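PDB 4LDG: protein with a SET domain within carboxy region from Cryptosporidium parvum, which is of unproven function but probably acts, through its SET domain, as a histone H4 lysine methyltransferase. Local coordinates for residues W123-E135 against K233-V246. Numbering follows the deposited sequence. Where two conformers were deposited one is given.
Sequences WKKIIYKYCILNE and KVLMIENTPRLFFV
Lys-129 and Met-236 are joined through a water, which accepts from Lys-129 NZ at 2.6 Å and donates to Met-236 O. The extended lysine chain, CG anti to the backbone N (chi1 -178°), carries NZ out to the water. No direct hydrogen bond links the two segments. The rest is mainly apolar packing of one helix face on a beta hairpin. Leu-235 CD1 lies 3.4 Å from Lys-129 N and also touches CB of Tyr-128. Phe-244 CE1 sits over one face of the Tyr-128 ring, 3.7 Å from Tyr-128 CG, with the ring planes at 55°. Val-246 CG1 packs against Tyr-128 CZ. Ile-132 divides its branches: CD1 meets Phe-244 CD2 at 3.6 Å, while CG2 lies over one face of the Arg-242 guanidinium, 3.5 Å from Arg-242 NH2. Arg-242 folds back at chi2 and chi3, which turns its guanidinium to this methyl; its NE forms a salt bridge with Glu-166. Leu-133 and Ile-237 meet tip to tip near the type I' turn. Helix 121-134 packs across strands 230-237 and 240-247 of the SET domain, at 74° to segment 233-237. Its other side rests on helix 98-104, and Phe-163 of strand 163-166 touches both Ile-132 and Phe-244.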
loop_
_atom_site.group_PDB
_atom_site.type_symbol
_atom_site.label_atom_id
_atom_site.label_comp_id
_atom_site.label_asym_id
_atom_site.label_seq_id
_atom_site.Cartn_x
_atom_site.Cartn_y
_atom_site.Cartn_z
ATOM N N TRP A 123 -7.237 -4.029 -17.220
ATOM C CA TRP A 123 -6.786 -5.174 -16.457
ATOM C C TRP A 123 -5.906 -4.810 -15.266
ATOM O O TRP A 123 -5.909 -5.515 -14.288
ATOM C CB TRP A 123 -6.124 -6.221 -17.360
ATOM C CG TRP A 123 -7.120 -7.020 -18.056
ATOM C CD1 TRP A 123 -7.537 -6.856 -19.329
ATOM C CD2 TRP A 123 -7.903 -8.090 -17.513
ATOM N NE1 TRP A 123 -8.495 -7.765 -19.628
ATOM C CE2 TRP A 123 -8.738 -8.544 -18.533
ATOM C CE3 TRP A 123 -7.947 -8.733 -16.270
ATOM C CZ2 TRP A 123 -9.636 -9.603 -18.359
ATOM C CZ3 TRP A 123 -8.841 -9.816 -16.103
ATOM C CH2 TRP A 123 -9.664 -10.225 -17.131
ATOM N N LYS A 124 -5.187 -3.703 -15.307
ATOM C CA LYS A 124 -4.544 -3.244 -14.072
ATOM C C LYS A 124 -5.558 -2.866 -13.001
ATOM O O LYS A 124 -5.365 -3.185 -11.813
ATOM C CB LYS A 124 -3.654 -2.039 -14.330
ATOM C CG LYS A 124 -2.397 -2.327 -15.122
ATOM C CD LYS A 124 -1.794 -1.002 -15.571
ATOM C CE LYS A 124 -0.340 -1.192 -15.957
ATOM N NZ LYS A 124 0.087 -0.050 -16.791
ATOM N N LYS A 125 -6.617 -2.165 -13.419
ATOM C CA LYS A 125 -7.696 -1.824 -12.511
ATOM C C LYS A 125 -8.310 -3.081 -11.875
ATOM O O LYS A 125 -8.570 -3.114 -10.679
ATOM C CB LYS A 125 -8.789 -1.041 -13.239
ATOM C CG LYS A 125 -9.954 -0.618 -12.337
ATOM C CD LYS A 125 -11.124 0.001 -13.093
ATOM C CE LYS A 125 -12.115 0.605 -12.101
ATOM N NZ LYS A 125 -13.409 1.078 -12.705
ATOM N N ILE A 126 -8.533 -4.115 -12.668
ATOM C CA ILE A 126 -9.080 -5.350 -12.133
ATOM C C ILE A 126 -8.164 -5.902 -11.048
ATOM O O ILE A 126 -8.614 -6.237 -9.956
ATOM C CB ILE A 126 -9.359 -6.364 -13.267
ATOM C CG1 ILE A 126 -10.617 -5.898 -14.029
ATOM C CG2 ILE A 126 -9.514 -7.785 -12.735
ATOM C CD1 ILE A 126 -10.714 -6.386 -15.453
ATOM N N ILE A 127 -6.880 -5.954 -11.324
ATOM C CA ILE A 127 -5.907 -6.446 -10.346
ATOM C C ILE A 127 -5.817 -5.569 -9.083
ATOM O O ILE A 127 -5.796 -6.086 -7.964
ATOM C CB ILE A 127 -4.506 -6.589 -10.994
ATOM C CG1 ILE A 127 -4.567 -7.587 -12.166
ATOM C CG2 ILE A 127 -3.456 -7.034 -9.969
ATOM C CD1 ILE A 127 -4.947 -9.001 -11.752
ATOM N N TYR A 128 -5.784 -4.259 -9.246
ATOM C CA TYR A 128 -5.725 -3.355 -8.106
ATOM C C TYR A 128 -6.934 -3.492 -7.189
ATOM O O TYR A 128 -6.810 -3.635 -5.970
ATOM C CB TYR A 128 -5.608 -1.904 -8.623
ATOM C CG TYR A 128 -4.286 -1.594 -9.322
ATOM C CD1 TYR A 128 -3.120 -2.261 -8.997
ATOM C CD2 TYR A 128 -4.214 -0.615 -10.289
ATOM C CE1 TYR A 128 -1.938 -1.955 -9.605
ATOM C CE2 TYR A 128 -3.026 -0.316 -10.927
ATOM C CZ TYR A 128 -1.880 -0.976 -10.562
ATOM O OH TYR A 128 -0.673 -0.681 -11.207
ATOM N N LYS A 129 -8.104 -3.468 -7.797
ATOM C CA LYS A 129 -9.351 -3.690 -7.087
ATOM C C LYS A 129 -9.303 -5.003 -6.317
ATOM O O LYS A 129 -9.653 -5.053 -5.134
ATOM C CB LYS A 129 -10.516 -3.682 -8.075
ATOM C CG LYS A 129 -11.876 -3.859 -7.426
ATOM C CD LYS A 129 -13.026 -3.440 -8.338
ATOM C CE LYS A 129 -14.328 -3.879 -7.707
ATOM N NZ LYS A 129 -15.563 -3.261 -8.299
ATOM N N TYR A 130 -8.839 -6.063 -6.966
ATOM C CA TYR A 130 -8.733 -7.337 -6.273
ATOM C C TYR A 130 -7.772 -7.265 -5.085
ATOM O O TYR A 130 -8.065 -7.804 -4.031
ATOM C CB TYR A 130 -8.312 -8.453 -7.237
ATOM C CG TYR A 130 -8.372 -9.842 -6.630
ATOM C CD1 TYR A 130 -9.539 -10.622 -6.714
ATOM C CD2 TYR A 130 -7.277 -10.375 -5.982
ATOM C CE1 TYR A 130 -9.597 -11.887 -6.184
ATOM C CE2 TYR A 130 -7.323 -11.640 -5.422
ATOM C CZ TYR A 130 -8.489 -12.390 -5.520
ATOM O OH TYR A 130 -8.524 -13.645 -4.957
ATOM N N CYS A 131 -6.604 -6.652 -5.259
ATOM C CA CYS A 131 -5.626 -6.544 -4.138
ATOM C C CYS A 131 -6.173 -5.687 -2.983
ATOM O O CYS A 131 -6.011 -6.012 -1.806
ATOM C CB CYS A 131 -4.318 -5.953 -4.612
ATOM S SG CYS A 131 -3.451 -6.897 -5.876
ATOM N N ILE A 132 -6.850 -4.602 -3.324
ATOM C CA ILE A 132 -7.406 -3.740 -2.295
ATOM C C ILE A 132 -8.381 -4.516 -1.413
ATOM O O ILE A 132 -8.302 -4.456 -0.192
ATOM C CB ILE A 132 -8.112 -2.513 -2.889
ATOM C CG1 ILE A 132 -7.070 -1.564 -3.448
ATOM C CG2 ILE A 132 -8.891 -1.782 -1.792
ATOM C CD1 ILE A 132 -7.639 -0.429 -4.257
ATOM N N LEU A 133 -9.295 -5.251 -2.044
ATOM C CA LEU A 133 -10.403 -5.879 -1.315
ATOM C C LEU A 133 -10.036 -7.201 -0.653
ATOM O O LEU A 133 -10.654 -7.564 0.333
ATOM C CB LEU A 133 -11.604 -6.063 -2.239
ATOM C CG LEU A 133 -12.314 -4.761 -2.615
ATOM C CD1 LEU A 133 -13.279 -4.974 -3.741
ATOM C CD2 LEU A 133 -13.038 -4.166 -1.418
ATOM N N ASN A 134 -9.040 -7.912 -1.170
ATOM C CA ASN A 134 -8.597 -9.171 -0.549
ATOM C C ASN A 134 -7.293 -9.022 0.228
ATOM O O ASN A 134 -6.682 -10.006 0.580
ATOM C CB ASN A 134 -8.453 -10.257 -1.628
ATOM C CG ASN A 134 -9.769 -10.567 -2.282
ATOM O OD1 ASN A 134 -10.678 -11.072 -1.632
ATOM N ND2 ASN A 134 -9.903 -10.230 -3.558
ATOM N N GLU A 135 -6.860 -7.782 0.456
ATOM C CA GLU A 135 -5.707 -7.472 1.311
ATOM C C GLU A 135 -4.406 -8.048 0.787
ATOM O O GLU A 135 -3.613 -8.572 1.547
ATOM C CB GLU A 135 -5.932 -7.940 2.755
ATOM C CG GLU A 135 -7.178 -7.390 3.429
ATOM C CD GLU A 135 -7.028 -5.970 3.959
ATOM O OE1 GLU A 135 -5.941 -5.350 3.808
ATOM O OE2 GLU A 135 -8.013 -5.458 4.540
ATOM N N LYS A 233 -2.668 6.211 -6.584
ATOM C CA LYS A 233 -3.800 6.025 -7.452
ATOM C C LYS A 233 -5.005 5.885 -6.550
ATOM O O LYS A 233 -4.862 5.642 -5.361
ATOM C CB LYS A 233 -3.608 4.786 -8.329
ATOM C CG LYS A 233 -2.696 5.081 -9.490
ATOM C CD LYS A 233 -2.517 3.886 -10.398
ATOM C CE LYS A 233 -1.582 4.189 -11.581
ATOM N NZ LYS A 233 -1.671 5.581 -12.125
ATOM N N VAL A 234 -6.184 6.092 -7.106
ATOM C CA VAL A 234 -7.426 5.941 -6.355
ATOM C C VAL A 234 -8.373 5.057 -7.157
ATOM O O VAL A 234 -8.438 5.183 -8.365
ATOM C CB VAL A 234 -8.115 7.295 -6.053
ATOM C CG1 VAL A 234 -9.488 7.069 -5.427
ATOM C CG2 VAL A 234 -7.286 8.117 -5.090
ATOM N N LEU A 235 -9.056 4.152 -6.466
ATOM C CA LEU A 235 -10.204 3.448 -7.002
ATOM C C LEU A 235 -11.403 3.781 -6.156
ATOM O O LEU A 235 -11.345 3.691 -4.920
ATOM C CB LEU A 235 -10.016 1.931 -6.945
ATOM C CG LEU A 235 -9.008 1.271 -7.896
ATOM C CD1 LEU A 235 -9.142 -0.244 -7.812
ATOM C CD2 LEU A 235 -9.161 1.735 -9.339
ATOM N N MET A 236 -12.495 4.128 -6.826
ATOM C CA MET A 236 -13.771 4.267 -6.156
ATOM C C MET A 236 -14.366 2.880 -6.076
ATOM O O MET A 236 -14.589 2.271 -7.103
ATOM C CB MET A 236 -14.704 5.197 -6.936
ATOM C CG MET A 236 -14.123 6.581 -7.160
ATOM S SD MET A 236 -13.739 7.487 -5.643
ATOM C CE MET A 236 -15.396 7.740 -5.014
ATOM N N ILE A 237 -14.573 2.385 -4.857
ATOM C CA ILE A 237 -15.120 1.065 -4.617
ATOM C C ILE A 237 -16.251 1.248 -3.642
ATOM O O ILE A 237 -16.050 1.796 -2.565
ATOM C CB ILE A 237 -14.087 0.118 -4.019
ATOM C CG1 ILE A 237 -13.057 -0.221 -5.076
ATOM C CG2 ILE A 237 -14.764 -1.151 -3.506
ATOM C CD1 ILE A 237 -11.832 -0.918 -4.549
ATOM N N GLU A 238 -17.452 0.822 -4.024
ATOM C CA GLU A 238 -18.618 0.924 -3.154
ATOM C C GLU A 238 -18.769 2.349 -2.573
ATOM O O GLU A 238 -19.028 2.540 -1.389
ATOM C CB GLU A 238 -18.557 -0.168 -2.075
ATOM C CG GLU A 238 -18.767 -1.574 -2.644
ATOM C CD GLU A 238 -18.561 -2.697 -1.625
ATOM O OE1 GLU A 238 -17.409 -3.212 -1.500
ATOM O OE2 GLU A 238 -19.557 -3.084 -0.968
ATOM N N ASN A 239 -18.575 3.329 -3.455
ATOM C CA ASN A 239 -18.828 4.751 -3.187
ATOM C C ASN A 239 -17.757 5.495 -2.393
ATOM O O ASN A 239 -17.917 6.667 -2.066
ATOM C CB ASN A 239 -20.194 4.925 -2.531
ATOM C CG ASN A 239 -21.298 5.026 -3.554
ATOM O OD1 ASN A 239 -21.636 4.045 -4.211
ATOM N ND2 ASN A 239 -21.836 6.227 -3.728
ATOM N N THR A 240 -16.658 4.799 -2.135
ATOM C CA THR A 240 -15.613 5.199 -1.195
ATOM C C THR A 240 -14.258 5.184 -1.921
ATOM O O THR A 240 -13.872 4.171 -2.534
ATOM C CB THR A 240 -15.585 4.177 -0.058
ATOM O OG1 THR A 240 -16.774 4.335 0.711
ATOM C CG2 THR A 240 -14.372 4.341 0.855
ATOM N N PRO A 241 -13.542 6.311 -1.905
ATOM C CA PRO A 241 -12.235 6.284 -2.539
ATOM C C PRO A 241 -11.306 5.448 -1.707
ATOM O O PRO A 241 -11.343 5.550 -0.493
ATOM C CB PRO A 241 -11.792 7.740 -2.490
ATOM C CG PRO A 241 -12.472 8.293 -1.282
ATOM C CD PRO A 241 -13.809 7.597 -1.237
ATOM N N ARG A 242 -10.507 4.617 -2.371
ATOM C CA ARG A 242 -9.444 3.836 -1.757
ATOM C C ARG A 242 -8.141 4.269 -2.390
ATOM O O ARG A 242 -7.938 4.103 -3.630
ATOM C CB ARG A 242 -9.649 2.342 -2.010
ATOM C CG ARG A 242 -11.066 1.866 -1.694
ATOM C CD ARG A 242 -11.378 1.955 -0.211
ATOM N NE ARG A 242 -10.548 0.989 0.504
ATOM C CZ ARG A 242 -10.910 -0.252 0.813
ATOM N NH1 ARG A 242 -12.119 -0.727 0.485
ATOM N NH2 ARG A 242 -10.052 -1.040 1.437
ATOM N N LEU A 243 -7.246 4.789 -1.543
ATOM C CA LEU A 243 -6.003 5.390 -2.005
ATOM C C LEU A 243 -4.877 4.391 -1.775
ATOM O O LEU A 243 -4.751 3.820 -0.667
ATOM C CB LEU A 243 -5.749 6.692 -1.227
ATOM C CG LEU A 243 -4.459 7.517 -1.428
ATOM C CD1 LEU A 243 -4.415 8.141 -2.821
ATOM C CD2 LEU A 243 -4.369 8.598 -0.362
ATOM N N PHE A 244 -4.054 4.194 -2.810
ATOM C CA PHE A 244 -2.991 3.203 -2.756
ATOM C C PHE A 244 -1.775 3.600 -3.556
ATOM O O PHE A 244 -1.834 4.471 -4.471
ATOM C CB PHE A 244 -3.479 1.792 -3.209
ATOM C CG PHE A 244 -3.944 1.709 -4.657
ATOM C CD1 PHE A 244 -3.138 1.169 -5.639
ATOM C CD2 PHE A 244 -5.193 2.162 -5.022
ATOM C CE1 PHE A 244 -3.570 1.100 -6.961
ATOM C CE2 PHE A 244 -5.631 2.104 -6.335
ATOM C CZ PHE A 244 -4.827 1.572 -7.305
ATOM N N PHE A 245 -0.666 2.943 -3.200
ATOM C CA PHE A 245 0.613 3.164 -3.850
ATOM C C PHE A 245 0.876 2.085 -4.885
ATOM O O PHE A 245 0.549 0.916 -4.669
ATOM C CB PHE A 245 1.704 3.098 -2.813
ATOM C CG PHE A 245 1.705 4.251 -1.860
ATOM C CD1 PHE A 245 1.988 5.518 -2.300
ATOM C CD2 PHE A 245 1.474 4.046 -0.503
ATOM C CE1 PHE A 245 2.042 6.566 -1.413
ATOM C CE2 PHE A 245 1.515 5.087 0.382
ATOM C CZ PHE A 245 1.802 6.347 -0.076
ATOM N N VAL A 246 1.437 2.482 -6.019
ATOM C CA VAL A 246 2.008 1.527 -6.967
ATOM C C VAL A 246 3.424 1.954 -7.275
ATOM O O VAL A 246 3.755 3.121 -7.160
ATOM C CB VAL A 246 1.193 1.424 -8.261
ATOM C CG1 VAL A 246 -0.226 0.984 -7.950
ATOM C CG2 VAL A 246 1.154 2.733 -9.002
HETATM O O HOH W 1 -15.756 -0.683 -7.986
#